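Local structure of putative peptidyl-arginine deiminase (Chlorobium tepidum, 1XKN) at residues E138-A141 with K142-L146; E190-L193 with R194-G198; R247-Y250 with E251-K254. The protein probably hydrolyses the guanidinium group of agmatine or of arginine side chains. One frame throughout, in Å; residues are numbered along the deposited sequence.

Interaction 1. Residues E138-A141 with K142-L146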
loop_
_atom_site.group_PDB
_atom_site.type_symbol
_atom_site.label_atom_id
_atom_site.label_comp_id
_atom_site.label_asym_id
_atom_site.label_seq_id
_atom_site.Cartn_x
_atom_site.Cartn_y
_atom_site.Cartn_z
ATOM N N GLU A 138 15.435 7.312 0.475
ATOM C CA GLU A 138 16.500 8.310 0.536
ATOM C C GLU A 138 16.611 9.121 -0.751
ATOM O O GLU A 138 16.840 10.328 -0.711
ATOM C CB GLU A 138 17.846 7.645 0.844
ATOM C CG GLU A 138 18.918 8.663 1.212
ATOM C CD GLU A 138 20.191 8.039 1.739
ATOM O OE1 GLU A 138 20.986 8.777 2.364
ATOM O OE2 GLU A 138 20.412 6.826 1.523
ATOM N N ARG A 139 16.456 8.460 -1.892
ATOM C CA ARG A 139 16.542 9.162 -3.163
ATOM C C ARG A 139 15.310 10.051 -3.351
ATOM O O ARG A 139 15.397 11.121 -3.952
ATOM C CB ARG A 139 16.681 8.166 -4.318
ATOM C CG ARG A 139 17.926 7.267 -4.233
ATOM C CD ARG A 139 18.149 6.559 -5.570
ATOM N NE ARG A 139 18.957 5.338 -5.492
ATOM C CZ ARG A 139 20.274 5.301 -5.311
ATOM N NH1 ARG A 139 20.967 6.423 -5.174
ATOM N NH2 ARG A 139 20.906 4.133 -5.299
ATOM N N VAL A 140 14.165 9.621 -2.824
ATOM C CA VAL A 140 12.953 10.427 -2.926
ATOM C C VAL A 140 13.151 11.666 -2.051
ATOM O O VAL A 140 12.887 12.786 -2.483
ATOM C CB VAL A 140 11.704 9.646 -2.446
ATOM C CG1 VAL A 140 10.497 10.577 -2.376
ATOM C CG2 VAL A 140 11.414 8.498 -3.404
ATOM N N ALA A 141 13.633 11.462 -0.826
ATOM C CA ALA A 141 13.869 12.572 0.093
ATOM C C ALA A 141 14.829 13.570 -0.538
ATOM O O ALA A 141 14.659 14.783 -0.402
ATOM C CB ALA A 141 14.439 12.057 1.411
ATOM N N LYS A 142 15.839 13.054 -1.228
ATOM C CA LYS A 142 16.817 13.909 -1.886
ATOM C C LYS A 142 16.139 14.717 -2.989
ATOM O O LYS A 142 16.307 15.937 -3.078
ATOM C CB LYS A 142 17.939 13.057 -2.482
ATOM C CG LYS A 142 18.905 13.827 -3.365
ATOM C CD LYS A 142 19.972 12.908 -3.921
ATOM C CE LYS A 142 20.894 13.656 -4.867
ATOM N NZ LYS A 142 21.918 12.753 -5.457
ATOM N N ALA A 143 15.360 14.034 -3.822
ATOM C CA ALA A 143 14.668 14.694 -4.925
ATOM C C ALA A 143 13.711 15.790 -4.467
ATOM O O ALA A 143 13.586 16.819 -5.125
ATOM C CB ALA A 143 13.911 13.662 -5.752
ATOM N N GLN A 144 13.038 15.570 -3.342
ATOM C CA GLN A 144 12.079 16.543 -2.838
ATOM C C GLN A 144 12.644 17.470 -1.769
ATOM O O GLN A 144 11.938 18.344 -1.261
ATOM C CB GLN A 144 10.845 15.824 -2.294
ATOM C CG GLN A 144 10.182 14.906 -3.305
ATOM C CD GLN A 144 8.859 14.359 -2.809
ATOM O OE1 GLN A 144 8.792 13.738 -1.748
ATOM N NE2 GLN A 144 7.798 14.584 -3.577
ATOM N N GLY A 145 13.915 17.281 -1.435
ATOM C CA GLY A 145 14.546 18.114 -0.426
ATOM C C GLY A 145 13.930 17.956 0.952
ATOM O O GLY A 145 13.805 18.928 1.701
ATOM N N LEU A 146 13.547 16.732 1.299
ATOM C CA LEU A 146 12.939 16.476 2.600
ATOM C C LEU A 146 13.886 15.740 3.535
ATOM O O LEU A 146 14.731 14.962 3.094
ATOM C CB LEU A 146 11.667 15.634 2.436
ATOM C CG LEU A 146 10.517 16.226 1.620
ATOM C CD1 LEU A 146 9.438 15.166 1.431
ATOM C CD2 LEU A 146 9.956 17.446 2.328
#
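Ala141 O receives the amide of Leu146, with N and O 2.8 Å apart, and this 6-to-1 bond closes the C-terminal end of the helix, where Gly145 leaves helical geometry. Inside it, Gly145 N makes the 5-to-2 bond back to Lys142 O at 3.2 Å. One turn earlier the regular helical pattern still runs. Lys142 N is bonded to Glu138 O, and Ala143 N to Arg139 O. Gln144 N reaches Val140 O at 2.9 Å, lying close to the line of that carbonyl, with a C=O...N angle of 164°.

Among the side chains, Val140 and Gln144 run side by side on the face turned into the protein. CG1 of Val140 stands anti to its own backbone N (chi1 172°), which carries this methyl toward the amide of Gln144, and it ends 3.6 Å from OE1. That amide is held from beyond the helix: Tyr102 OH is hydrogen-bonded to OE1, and NE2 donates to Glu344. Its rotation is therefore fixed at both ends, and Val140 packs against a group already in place. Val140 also rests on Trp19 and Ile115, so the helix lies on strands of two different sheets.

Ala141 CB sits 3.4 Å from Leu146 O, tucked beneath the chain as it turns back. On the outer side, Lys142 extends fully, leading away from the preceding turn. Gly145 has positive phi (64°), a conformation that suits glycine, and together with the two bonds back into the last turn it makes this helix end a Schellman motif.

Interaction 2. Residues E190-L193 with R194-G198; sequences EAQL and RRYLG
Glu190 OE1 and Arg194 NH1 form an i to i+4 salt bridge along helix 186-197, 3.0 Å long and fairly straight at 162°. The carboxylate offers its anti lone pair, and OE1 arrives at the edge of the guanidinium, in its plane. Water 1 reinforces the pair, donating to OE1 and accepting from Arg194 NH2 at 2.9 Å. The other ends are also engaged: Glu190 OE2 takes the indole N-H of Trp204, while Arg194 NH2 also donates to Glu200 O.

A second water link joins Gln192 to Tyr196. Bent at chi2 (-73°), the glutamine lays its amide beside the ring, with OE1 in the ring plane at the edge, 3.6 Å from CE2. Water 2 donates to this OE1 and accepts from Tyr196 OH at 2.7 Å. Arg195 passes over the ring, its CD 3.7 Å above the plane of Tyr196.

Backbone carbonyls of residues 190 to 193 accept the amides of residues 194 to 197; the bond from Leu197 N comes from above the Leu193 carbonyl plane. Leu193 CD2 meets Leu197 CD1 at 3.9 Å. With two partners on OE1 and another on OE2, the Glu190 carboxylate is probably stabilised as the anion.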
loop_
_atom_site.group_PDB
_atom_site.type_symbol
_atom_site.label_atom_id
_atom_site.label_comp_id
_atom_site.label_asym_id
_atom_site.label_seq_id
_atom_site.Cartn_x
_atom_site.Cartn_y
_atom_site.Cartn_z
ATOM N N GLU A 190 6.447 -2.946 18.718
ATOM C CA GLU A 190 5.421 -1.959 19.039
ATOM C C GLU A 190 6.070 -0.649 19.474
ATOM O O GLU A 190 5.602 0.428 19.113
ATOM C CB GLU A 190 4.490 -2.462 20.145
ATOM C CG GLU A 190 3.426 -3.420 19.640
ATOM C CD GLU A 190 2.264 -3.565 20.603
ATOM O OE1 GLU A 190 1.992 -2.610 21.365
ATOM O OE2 GLU A 190 1.600 -4.621 20.575
ATOM N N ALA A 191 7.150 -0.737 20.244
ATOM C CA ALA A 191 7.832 0.466 20.701
ATOM C C ALA A 191 8.280 1.306 19.510
ATOM O O ALA A 191 8.117 2.526 19.507
ATOM C CB ALA A 191 9.030 0.104 21.575
ATOM N N GLN A 192 8.841 0.657 18.493
ATOM C CA GLN A 192 9.296 1.376 17.308
ATOM C C GLN A 192 8.136 1.988 16.531
ATOM O O GLN A 192 8.266 3.078 15.981
ATOM C CB GLN A 192 10.099 0.448 16.395
ATOM C CG GLN A 192 11.406 -0.043 17.016
ATOM C CD GLN A 192 12.476 1.038 17.074
ATOM O OE1 GLN A 192 13.465 0.991 16.340
ATOM N NE2 GLN A 192 12.283 2.017 17.948
ATOM N N LEU A 193 7.002 1.291 16.479
ATOM C CA LEU A 193 5.844 1.820 15.764
ATOM C C LEU A 193 5.312 3.041 16.503
ATOM O O LEU A 193 4.904 4.024 15.882
ATOM C CB LEU A 193 4.751 0.753 15.632
ATOM C CG LEU A 193 5.133 -0.465 14.781
ATOM C CD1 LEU A 193 4.024 -1.503 14.852
ATOM C CD2 LEU A 193 5.390 -0.044 13.340
ATOM N N ARG A 194 5.317 2.988 17.831
ATOM C CA ARG A 194 4.854 4.131 18.610
ATOM C C ARG A 194 5.817 5.296 18.427
ATOM O O ARG A 194 5.399 6.428 18.180
ATOM C CB ARG A 194 4.760 3.782 20.096
ATOM C CG ARG A 194 3.530 2.978 20.454
ATOM C CD ARG A 194 3.315 2.954 21.957
ATOM N NE ARG A 194 2.019 2.372 22.288
ATOM C CZ ARG A 194 1.755 1.070 22.279
ATOM N NH1 ARG A 194 2.703 0.195 21.966
ATOM N NH2 ARG A 194 0.533 0.645 22.569
ATOM N N ARG A 195 7.109 5.004 18.530
ATOM C CA ARG A 195 8.146 6.017 18.403
ATOM C C ARG A 195 8.206 6.729 17.056
ATOM O O ARG A 195 8.200 7.961 16.996
ATOM C CB ARG A 195 9.510 5.385 18.683
ATOM C CG ARG A 195 10.687 6.326 18.489
ATOM C CD ARG A 195 11.992 5.578 18.678
ATOM N NE ARG A 195 13.154 6.446 18.527
ATOM C CZ ARG A 195 14.411 6.015 18.533
ATOM N NH1 ARG A 195 14.671 4.721 18.682
ATOM N NH2 ARG A 195 15.409 6.876 18.388
ATOM N N TYR A 196 8.264 5.951 15.979
ATOM C CA TYR A 196 8.397 6.520 14.643
ATOM C C TYR A 196 7.124 6.837 13.855
ATOM O O TYR A 196 7.176 7.599 12.890
ATOM C CB TYR A 196 9.321 5.622 13.819
ATOM C CG TYR A 196 10.746 5.580 14.347
ATOM C CD1 TYR A 196 11.534 6.732 14.365
ATOM C CD2 TYR A 196 11.324 4.383 14.775
ATOM C CE1 TYR A 196 12.868 6.693 14.781
ATOM C CE2 TYR A 196 12.657 4.334 15.198
ATOM C CZ TYR A 196 13.420 5.487 15.192
ATOM O OH TYR A 196 14.747 5.434 15.556
ATOM N N LEU A 197 5.991 6.266 14.254
ATOM C CA LEU A 197 4.738 6.543 13.566
ATOM C C LEU A 197 3.783 7.321 14.464
ATOM O O LEU A 197 2.769 7.841 14.006
ATOM C CB LEU A 197 4.084 5.242 13.084
ATOM C CG LEU A 197 4.896 4.458 12.046
ATOM C CD1 LEU A 197 4.121 3.225 11.598
ATOM C CD2 LEU A 197 5.199 5.354 10.850
ATOM N N GLY A 198 4.119 7.401 15.747
ATOM C CA GLY A 198 3.294 8.136 16.685
ATOM C C GLY A 198 1.944 7.521 16.989
ATOM O O GLY A 198 1.030 8.218 17.428
HETATM O O HOH W 1 -1.062 -1.572 21.502
HETATM O O HOH W 2 15.779 2.959 15.763
#

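Interaction 3. Residues R247-Y250 with E251-K254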
loop_
_atom_site.group_PDB
_atom_site.type_symbol
_atom_site.label_atom_id
_atom_site.label_comp_id
_atom_site.label_asym_id
_atom_site.label_seq_id
_atom_site.Cartn_x
_atom_site.Cartn_y
_atom_site.Cartn_z
ATOM N N ARG A 247 -12.255 -15.865 8.545
ATOM C CA ARG A 247 -13.288 -15.964 9.567
ATOM C C ARG A 247 -12.726 -15.606 10.935
ATOM O O ARG A 247 -13.344 -14.858 11.701
ATOM C CB ARG A 247 -13.864 -17.382 9.598
ATOM C CG ARG A 247 -14.963 -17.620 8.580
ATOM C CD ARG A 247 -16.214 -16.874 9.002
ATOM N NE ARG A 247 -16.664 -17.332 10.315
ATOM C CZ ARG A 247 -17.450 -16.632 11.127
ATOM N NH1 ARG A 247 -17.881 -15.429 10.767
ATOM N NH2 ARG A 247 -17.804 -17.135 12.301
ATOM N N GLU A 248 -11.549 -16.139 11.240
ATOM C CA GLU A 248 -10.907 -15.875 12.521
ATOM C C GLU A 248 -10.615 -14.390 12.674
ATOM O O GLU A 248 -10.814 -13.819 13.743
ATOM C CB GLU A 248 -9.608 -16.675 12.636
ATOM C CG GLU A 248 -9.795 -18.178 12.476
ATOM C CD GLU A 248 -8.484 -18.942 12.541
ATOM O OE1 GLU A 248 -7.513 -18.517 11.875
ATOM O OE2 GLU A 248 -8.429 -19.974 13.241
ATOM N N ASN A 249 -10.146 -13.758 11.603
ATOM C CA ASN A 249 -9.840 -12.338 11.679
ATOM C C ASN A 249 -11.079 -11.461 11.736
ATOM O O ASN A 249 -11.063 -10.404 12.369
ATOM C CB ASN A 249 -8.933 -11.929 10.522
ATOM C CG ASN A 249 -7.512 -12.407 10.723
ATOM O OD1 ASN A 249 -6.948 -12.244 11.802
ATOM N ND2 ASN A 249 -6.923 -13.001 9.689
ATOM N N TYR A 250 -12.157 -11.895 11.088
ATOM C CA TYR A 250 -13.398 -11.130 11.116
ATOM C C TYR A 250 -13.938 -11.148 12.543
ATOM O O TYR A 250 -14.306 -10.108 13.089
ATOM C CB TYR A 250 -14.443 -11.736 10.172
ATOM C CG TYR A 250 -15.823 -11.145 10.366
ATOM C CD1 TYR A 250 -16.121 -9.851 9.931
ATOM C CD2 TYR A 250 -16.814 -11.853 11.048
ATOM C CE1 TYR A 250 -17.371 -9.278 10.175
ATOM C CE2 TYR A 250 -18.062 -11.287 11.298
ATOM C CZ TYR A 250 -18.333 -10.002 10.863
ATOM O OH TYR A 250 -19.558 -9.433 11.133
ATOM N N GLU A 251 -13.983 -12.333 13.146
ATOM C CA GLU A 251 -14.477 -12.450 14.511
ATOM C C GLU A 251 -13.584 -11.670 15.469
ATOM O O GLU A 251 -14.069 -11.063 16.424
ATOM C CB GLU A 251 -14.559 -13.921 14.928
ATOM C CG GLU A 251 -15.667 -14.706 14.223
ATOM C CD GLU A 251 -17.034 -14.056 14.369
ATOM O OE1 GLU A 251 -17.341 -13.538 15.465
ATOM O OE2 GLU A 251 -17.817 -14.075 13.393
ATOM N N LEU A 252 -12.280 -11.673 15.209
ATOM C CA LEU A 252 -11.351 -10.936 16.058
ATOM C C LEU A 252 -11.659 -9.443 15.963
ATOM O O LEU A 252 -11.740 -8.749 16.978
ATOM C CB LEU A 252 -9.905 -11.199 15.627
ATOM C CG LEU A 252 -8.804 -10.492 16.426
ATOM C CD1 LEU A 252 -8.910 -10.849 17.905
ATOM C CD2 LEU A 252 -7.449 -10.901 15.879
ATOM N N LEU A 253 -11.839 -8.944 14.744
ATOM C CA LEU A 253 -12.150 -7.531 14.549
ATOM C C LEU A 253 -13.429 -7.123 15.262
ATOM O O LEU A 253 -13.561 -5.984 15.712
ATOM C CB LEU A 253 -12.278 -7.216 13.055
ATOM C CG LEU A 253 -10.958 -6.917 12.347
ATOM C CD1 LEU A 253 -11.155 -6.969 10.845
ATOM C CD2 LEU A 253 -10.451 -5.544 12.780
ATOM N N LYS A 254 -14.374 -8.051 15.367
ATOM C CA LYS A 254 -15.641 -7.755 16.024
ATOM C C LYS A 254 -15.498 -7.590 17.539
ATOM O O LYS A 254 -16.457 -7.224 18.216
ATOM C CB LYS A 254 -16.669 -8.845 15.697
ATOM C CG LYS A 254 -17.149 -8.821 14.246
ATOM C CD LYS A 254 -18.066 -7.635 13.970
ATOM C CE LYS A 254 -19.422 -7.816 14.640
ATOM N NZ LYS A 254 -20.166 -8.981 14.078
#
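Tyr250 and Glu251 meet Arg247 and Lys254 along one side of helix 243-253, the crossover helix of a beta-alpha-beta unit whose strands are 229-233 and 265-269. Tyr250 is central. Its CG stands anti to the backbone N (chi1 169°), which points the ring outward from the helix, where Lys254 can fold over it. CG of that lysine lies over one face, 4.0 Å from the ring centroid and 21° off the ring normal, displaced toward the rim: a CH-pi contact. The buried ring also packs on Ile232 and Ile266, one from each strand of the unit, while the hydroxyl is also hydrogen-bonded to Lys268.

Glu251 approaches the same ring from its edge. Its OE2 is 3.4 Å from Tyr250 CD2, near the ring plane, and the carboxylate stands almost upright to the ring. Glu251 OE2 also makes a salt bridge to Arg247 NH1 at 3.0 Å. As a hydrogen bond this is weak, the N-H...O angle being only 124°, because OE2 sits well above the guanidinium plane instead of in it. Glu251 CG lies over a face of that guanidinium, 3.8 Å from Arg247 NH2. Both chains fold back to achieve this, the arginine at chi2 and chi3 and the glutamate at chi2.

Behind these side chains the helix bonds are regular, with Glu251 N on Arg247 O and Leu253 N on Asn249 O. On the inner face Asn249 is fixed to Gly206 N, and Leu253 packs on Val230 and Leu205. Lys254 bends at chi2, chi3 and chi4, bringing NZ back to donate to Tyr250 OH at 3.0 Å.

From the N terminus the three come in series, each along the C-terminal turns of one helix, so none encloses a long loop and none nests in or crosses another. Interaction 1 ends helix 131-144 just before strand 148-152; interaction 2 lies in the last turns of helix 186-197, ahead of strand 201-205; interaction 3 finishes the helix between strands 229-233 and 265-269. Strands 101-107 and 110-119 relate the first two, since side chains of both helices pack on them, although their nearest atoms stay about 14 Å apart. Strand 201-205 similarly meets residues of interactions 2 and 3. Interactions 1 and 3, with centres about 40 Å apart, sit on opposite sides of the chain's centre.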